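PDB 2G5D: GNA33 from Neisseria gonorrhoeae FA 1090, which probably cleaves the MurNAc–GlcNAc linkages of peptidoglycan from the chain ends as a lytic transglycosylase, leaving a 1,6-anhydro bond in the MurNAc residue. Local coordinates for residues K96-E100 with R101-P105; K73-Q76 with G77-D80; L248-P251 with S252-I256. All blocks are in the same frame, centred on the assembly; numbering follows the deposited sequence.

Contact 1: residues K96-E100 with R101-P105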
# COMPACT_ATOMS: atom_id res chain seq x y z
N LYS A 96 2.81 10.20 24.65
CA LYS A 96 2.01 9.20 25.39
C LYS A 96 0.75 9.82 26.01
O LYS A 96 -0.36 9.27 25.88
CB LYS A 96 2.82 8.57 26.51
CG LYS A 96 2.06 7.50 27.29
CD LYS A 96 2.98 6.77 28.21
CE LYS A 96 2.34 6.50 29.53
NZ LYS A 96 3.37 6.43 30.59
N ARG A 97 0.93 10.95 26.69
CA ARG A 97 -0.19 11.64 27.34
C ARG A 97 -1.26 12.12 26.40
O ARG A 97 -2.43 12.05 26.74
CB ARG A 97 0.30 12.74 28.27
CG ARG A 97 0.76 12.11 29.53
CD ARG A 97 2.11 12.62 29.99
NE ARG A 97 1.97 13.74 30.92
CZ ARG A 97 1.89 13.60 32.24
NH1 ARG A 97 1.78 14.69 33.00
NH2 ARG A 97 1.94 12.39 32.79
N PHE A 98 -0.84 12.58 25.21
CA PHE A 98 -1.71 12.89 24.07
C PHE A 98 -2.59 11.69 23.63
O PHE A 98 -3.79 11.85 23.42
CB PHE A 98 -0.86 13.38 22.90
CG PHE A 98 -1.60 13.52 21.60
CD1 PHE A 98 -2.57 14.52 21.43
CD2 PHE A 98 -1.32 12.67 20.52
CE1 PHE A 98 -3.25 14.64 20.23
CE2 PHE A 98 -1.99 12.80 19.31
CZ PHE A 98 -2.95 13.78 19.17
N PHE A 99 -1.98 10.51 23.48
CA PHE A 99 -2.72 9.33 23.03
C PHE A 99 -3.64 8.82 24.15
O PHE A 99 -4.70 8.28 23.88
CB PHE A 99 -1.80 8.21 22.46
CG PHE A 99 -1.13 8.56 21.15
CD1 PHE A 99 0.26 8.74 21.07
CD2 PHE A 99 -1.90 8.76 19.98
CE1 PHE A 99 0.89 9.09 19.83
CE2 PHE A 99 -1.28 9.11 18.75
CZ PHE A 99 0.11 9.26 18.68
N GLU A 100 -3.22 8.97 25.40
CA GLU A 100 -4.03 8.59 26.57
C GLU A 100 -5.22 9.50 26.86
O GLU A 100 -6.31 9.02 27.24
CB GLU A 100 -3.16 8.50 27.82
CG GLU A 100 -2.25 7.29 27.77
CD GLU A 100 -1.34 7.21 28.97
OE1 GLU A 100 -0.74 6.14 29.17
OE2 GLU A 100 -1.20 8.21 29.69
N ARG A 101 -5.00 10.79 26.65
CA ARG A 101 -5.93 11.83 27.02
C ARG A 101 -6.99 12.09 25.97
O ARG A 101 -8.09 12.48 26.32
CB ARG A 101 -5.17 13.13 27.33
CG ARG A 101 -4.67 13.16 28.78
CD ARG A 101 -3.58 14.15 29.02
NE ARG A 101 -2.99 13.95 30.35
CZ ARG A 101 -2.46 14.92 31.10
NH1 ARG A 101 -2.42 16.18 30.65
NH2 ARG A 101 -1.95 14.62 32.30
N TYR A 102 -6.68 11.82 24.71
CA TYR A 102 -7.54 12.20 23.58
C TYR A 102 -8.20 11.03 22.83
O TYR A 102 -9.17 11.23 22.08
CB TYR A 102 -6.77 13.13 22.62
CG TYR A 102 -6.57 14.55 23.14
CD1 TYR A 102 -5.47 14.89 23.91
CD2 TYR A 102 -7.51 15.56 22.84
CE1 TYR A 102 -5.30 16.22 24.38
CE2 TYR A 102 -7.36 16.86 23.30
CZ TYR A 102 -6.25 17.19 24.07
OH TYR A 102 -6.09 18.50 24.52
N PHE A 103 -7.69 9.83 23.04
CA PHE A 103 -8.17 8.63 22.34
C PHE A 103 -8.62 7.56 23.32
O PHE A 103 -8.17 7.51 24.48
CB PHE A 103 -7.10 8.04 21.37
CG PHE A 103 -6.61 9.00 20.30
CD1 PHE A 103 -5.74 10.04 20.63
CD2 PHE A 103 -7.00 8.84 18.97
CE1 PHE A 103 -5.30 10.94 19.67
CE2 PHE A 103 -6.54 9.71 17.98
CZ PHE A 103 -5.67 10.77 18.33
N THR A 104 -9.53 6.72 22.83
CA THR A 104 -10.00 5.53 23.53
C THR A 104 -9.63 4.30 22.71
O THR A 104 -9.86 4.28 21.48
CB THR A 104 -11.54 5.61 23.75
OG1 THR A 104 -11.83 6.70 24.62
CG2 THR A 104 -12.11 4.30 24.34
N PRO A 105 -9.06 3.26 23.36
CA PRO A 105 -8.75 2.03 22.64
C PRO A 105 -9.96 1.07 22.51
O PRO A 105 -10.66 0.80 23.49
CB PRO A 105 -7.63 1.38 23.49
CG PRO A 105 -7.37 2.31 24.63
CD PRO A 105 -8.60 3.17 24.76

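Contact 2: residues K73-Q76 with G77-D80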
# COMPACT_ATOMS: atom_id res chain seq x y z
N LYS A 73 -7.05 15.65 9.06
CA LYS A 73 -7.54 16.81 9.81
C LYS A 73 -8.84 17.40 9.24
O LYS A 73 -9.57 18.12 9.95
CB LYS A 73 -6.47 17.90 9.89
CG LYS A 73 -6.45 18.87 8.69
CD LYS A 73 -5.43 19.93 8.84
CE LYS A 73 -4.23 19.66 7.96
NZ LYS A 73 -3.53 20.94 7.60
N ASN A 74 -9.10 17.10 7.96
CA ASN A 74 -10.26 17.61 7.24
C ASN A 74 -11.50 16.73 7.35
O ASN A 74 -12.59 17.12 6.89
CB ASN A 74 -9.90 17.82 5.76
CG ASN A 74 -8.86 18.91 5.56
OD1 ASN A 74 -8.93 19.98 6.18
ND2 ASN A 74 -7.90 18.66 4.68
N ARG A 75 -11.33 15.56 7.95
CA ARG A 75 -12.44 14.63 8.14
C ARG A 75 -13.17 14.91 9.43
O ARG A 75 -12.55 15.06 10.48
CB ARG A 75 -11.95 13.18 8.13
CG ARG A 75 -12.02 12.53 6.76
CD ARG A 75 -12.16 11.02 6.87
NE ARG A 75 -10.94 10.33 6.45
CZ ARG A 75 -10.49 9.19 6.96
NH1 ARG A 75 -11.12 8.56 7.95
NH2 ARG A 75 -9.36 8.68 6.48
N GLN A 76 -14.49 14.97 9.34
CA GLN A 76 -15.34 15.26 10.50
C GLN A 76 -15.00 14.41 11.73
O GLN A 76 -14.97 13.18 11.67
CB GLN A 76 -16.82 15.15 10.13
CG GLN A 76 -17.83 15.66 11.20
CD GLN A 76 -17.44 16.97 11.88
OE1 GLN A 76 -17.10 17.96 11.23
NE2 GLN A 76 -17.52 16.98 13.21
N GLY A 77 -14.74 15.09 12.83
CA GLY A 77 -14.47 14.43 14.10
C GLY A 77 -12.99 14.23 14.42
O GLY A 77 -12.65 13.78 15.52
N TRP A 78 -12.12 14.60 13.47
CA TRP A 78 -10.67 14.44 13.63
C TRP A 78 -9.92 15.78 13.72
O TRP A 78 -8.72 15.79 13.94
CB TRP A 78 -10.06 13.60 12.47
CG TRP A 78 -10.42 12.11 12.48
CD1 TRP A 78 -11.47 11.52 11.83
CD2 TRP A 78 -9.69 11.04 13.13
NE1 TRP A 78 -11.46 10.17 12.04
CE2 TRP A 78 -10.39 9.84 12.83
CE3 TRP A 78 -8.53 10.98 13.93
CZ2 TRP A 78 -9.98 8.60 13.31
CZ3 TRP A 78 -8.11 9.74 14.39
CH2 TRP A 78 -8.83 8.56 14.09
N GLN A 79 -10.64 16.89 13.60
CA GLN A 79 -10.04 18.23 13.56
C GLN A 79 -9.26 18.57 14.82
O GLN A 79 -8.12 19.04 14.74
CB GLN A 79 -11.11 19.32 13.33
CG GLN A 79 -11.99 19.15 12.09
CD GLN A 79 -13.34 18.49 12.39
OE1 GLN A 79 -13.45 17.59 13.23
NE2 GLN A 79 -14.37 18.92 11.68
N ASP A 80 -9.90 18.38 15.97
CA ASP A 80 -9.30 18.65 17.28
C ASP A 80 -8.07 17.79 17.63
O ASP A 80 -7.04 18.33 18.07
CB ASP A 80 -10.37 18.53 18.39
CG ASP A 80 -11.17 19.80 18.55
OD1 ASP A 80 -12.15 19.76 19.33
OD2 ASP A 80 -10.82 20.84 17.93

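Contact 3: residues L248-P251 with S252-I256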
# COMPACT_ATOMS: atom_id res chain seq x y z
N LEU A 248 14.79 4.57 -7.38
CA LEU A 248 16.01 4.23 -8.12
C LEU A 248 17.23 4.73 -7.37
O LEU A 248 17.25 5.87 -6.93
CB LEU A 248 16.00 4.79 -9.55
CG LEU A 248 14.88 4.38 -10.51
CD1 LEU A 248 15.04 5.16 -11.83
CD2 LEU A 248 14.81 2.85 -10.77
N LYS A 249 18.23 3.87 -7.18
CA LYS A 249 19.50 4.31 -6.59
C LYS A 249 20.53 4.41 -7.70
O LYS A 249 20.97 3.39 -8.23
CB LYS A 249 19.97 3.37 -5.47
CG LYS A 249 21.31 3.77 -4.82
CD LYS A 249 21.33 3.42 -3.33
CE LYS A 249 22.53 4.01 -2.62
NZ LYS A 249 22.18 4.48 -1.25
N THR A 250 20.88 5.66 -8.05
CA THR A 250 21.78 5.94 -9.18
C THR A 250 23.22 5.54 -8.81
O THR A 250 23.52 5.42 -7.63
CB THR A 250 21.69 7.43 -9.64
OG1 THR A 250 22.34 8.29 -8.70
CG2 THR A 250 20.22 7.86 -9.84
N PRO A 251 24.10 5.33 -9.82
CA PRO A 251 25.47 4.87 -9.51
C PRO A 251 26.24 5.71 -8.48
O PRO A 251 27.17 5.19 -7.84
CB PRO A 251 26.16 4.89 -10.88
CG PRO A 251 25.04 4.69 -11.87
CD PRO A 251 23.89 5.47 -11.28
N SER A 252 25.87 6.97 -8.31
CA SER A 252 26.52 7.86 -7.35
C SER A 252 25.85 7.87 -5.97
O SER A 252 26.31 8.57 -5.05
CB SER A 252 26.63 9.29 -7.91
OG SER A 252 25.35 9.79 -8.26
N GLY A 253 24.77 7.10 -5.82
CA GLY A 253 24.08 6.97 -4.54
C GLY A 253 22.87 7.86 -4.35
O GLY A 253 22.25 7.85 -3.29
N LYS A 254 22.51 8.64 -5.38
CA LYS A 254 21.31 9.48 -5.35
C LYS A 254 20.04 8.64 -5.47
O LYS A 254 20.08 7.50 -5.94
CB LYS A 254 21.32 10.51 -6.48
CG LYS A 254 22.01 11.82 -6.14
CD LYS A 254 23.49 11.75 -6.42
CE LYS A 254 24.15 13.11 -6.31
NZ LYS A 254 25.58 12.95 -6.55
N TYR A 255 18.92 9.21 -5.07
CA TYR A 255 17.64 8.53 -5.20
C TYR A 255 16.76 9.28 -6.19
O TYR A 255 16.68 10.51 -6.14
CB TYR A 255 16.94 8.42 -3.84
CG TYR A 255 17.62 7.46 -2.88
CD1 TYR A 255 18.08 7.89 -1.63
CD2 TYR A 255 17.79 6.12 -3.22
CE1 TYR A 255 18.71 6.99 -0.74
CE2 TYR A 255 18.40 5.22 -2.35
CZ TYR A 255 18.86 5.66 -1.12
OH TYR A 255 19.47 4.74 -0.29
N ILE A 256 16.14 8.53 -7.09
CA ILE A 256 15.03 9.03 -7.90
C ILE A 256 13.76 8.34 -7.39
O ILE A 256 13.62 7.12 -7.46
CB ILE A 256 15.24 8.77 -9.42
CG1 ILE A 256 16.40 9.62 -9.95
CG2 ILE A 256 13.98 9.07 -10.21
CD1 ILE A 256 16.99 9.14 -11.28

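Contact 1: residues K96-E100 with R101-P105
F98, F99, Y102 and F103 form an aromatic cluster where a helix gives way to a strand, and the join to that strand adds the final ring. F103 turns the CE1 corner of its ring to the face of F98, 3.7 Å from F98 CZ, in an offset edge-to-face pair with the planes 77° apart. F98 gets there because its CG lies anti to the backbone N (chi1 171°), which carries the ring back toward the later residues although its CB starts off away from them. Y102 meets the same ring obliquely, CD1 to F98 CD1 at 3.8 Å, and F99 CD2 lies 4.1 Å from F103 CE1. F98 CD2 in turn sits over the centre of the F99 ring, 3.9 Å above its plane.

Backbone bonds run alongside. R101 N donates to R97 O at 2.9 Å and Y102 N to F98 O at 3.2 Å, while the bond from F103 N to F99 O is weak at 3.5 Å.

On the exposed flank two like charges run side by side, R101 NH2 lying 3.8 Å from R97 NH1 over one face of the R97 guanidinium.

The cluster turns toward the neighbouring helices. F98 and F99 pack on helix 58-72, F98, Y102 and F103 on helix 79-86, and F103 also reaches strand 403-413, an antiparallel partner of strand 103-110.

Contact 2: residues K73-Q76 with G77-D80
Q76 and Q79 join their side-chain amides above a tight turn: Q79 NE2 donates to Q76 OE1 over 2.9 Å, with an N-H...O angle of 154°. The two amide planes stand 70° apart. The acceptor lies close to the plane of the Q79 amide, whereas the donor sits above the carbonyl plane of Q76 and does not follow a lone pair. Q76 reaches this place by a bend at chi2 (43°), which folds its end back over the turn.

The other end of the Q79 amide is also used. Its OE1 accepts the backbone N-H of G77 at 2.8 Å, so two bonds, one through each polar atom, fix the rotation of the Q79 amide. A bend at chi2 of Q79 brings the group back over the residues that precede it, and its CG passes 3.4 Å from K73 O.

The backbone beneath is a type II beta turn from R75 to W78, closed by W78 N donating to R75 O at 3.1 Å. G77 holds the third position with a positive phi, as is usual for glycine in a type II turn. This turn links helix 58-72 to helix 79-86, delivering the chain directly into the first turn of the second helix.

Apolar contact within the turn is slight, R75 CB lying 4.1 Å from W78 CD1, and R75 O sits at the edge of the indole. W78 is buried by packing on F65 and L72 of helix 58-72 and on L412 and P413 of strand 403-413. R75 points its guanidinium toward the loop carrying L349, whose carbonyl O receives a weak hydrogen bond from NH2.

Contact 3: residues L248-P251 with S252-I256
The phenol ring of Y255 has L248 O at its edge, near the ring plane, while the ammonium of K249 comes in obliquely. K249 CD lies 3.6 Å from Y255 CE2, and K249 NZ donates to Y255 OH over 2.9 Å. With CG anti to the backbone N (chi1 179°) and bends at chi2 and chi4, the lysine crosses to the other strand. Y391 meets the tyrosine ring edge-to-face.

Strands 246-249 and 255-263 form an antiparallel beta hairpin. L248 and I256 are its hydrogen-bonded pair: L248 N donates to I256 O at 2.8 Å, and I256 N returns the bond to L248 O at 2.9 Å. K249 and Y255 are the non-hydrogen-bonded pair, their side chains on the face away from L248 and I256.

The hairpin closes through a type I turn from T250 to G253 with a G1 beta bulge: G253 N donates to T250 O at 2.8 Å, T250 N reaches K254 O, and G253 takes the bulge position with its positive phi. T250 OG1 faces into the turn, accepting a weak bond from K254 N and sharing another weak one with S252 OG. T250 CG2 meets I256 CD1 at 3.8 Å.

Contact 2, contact 1 and contact 3 follow in that order along the chain, each closing before the next opens. The first two are neighbours, with centres 16 Å apart: 73-80 runs from the loop after helix 58-72 into the start of helix 79-86, which precedes helix 92-102, and F103 CE2 packs 3.9 Å from W78 CZ3. Through these two rings both contacts also meet strand 403-413. Contact 3 lies apart in the range of the MltA-specific insert, its nearest atoms about 27 Å from contact 1 and 26 Å from contact 2. The contacts thus occupy separate regions of a protein whose domains are thought to move relative to each other.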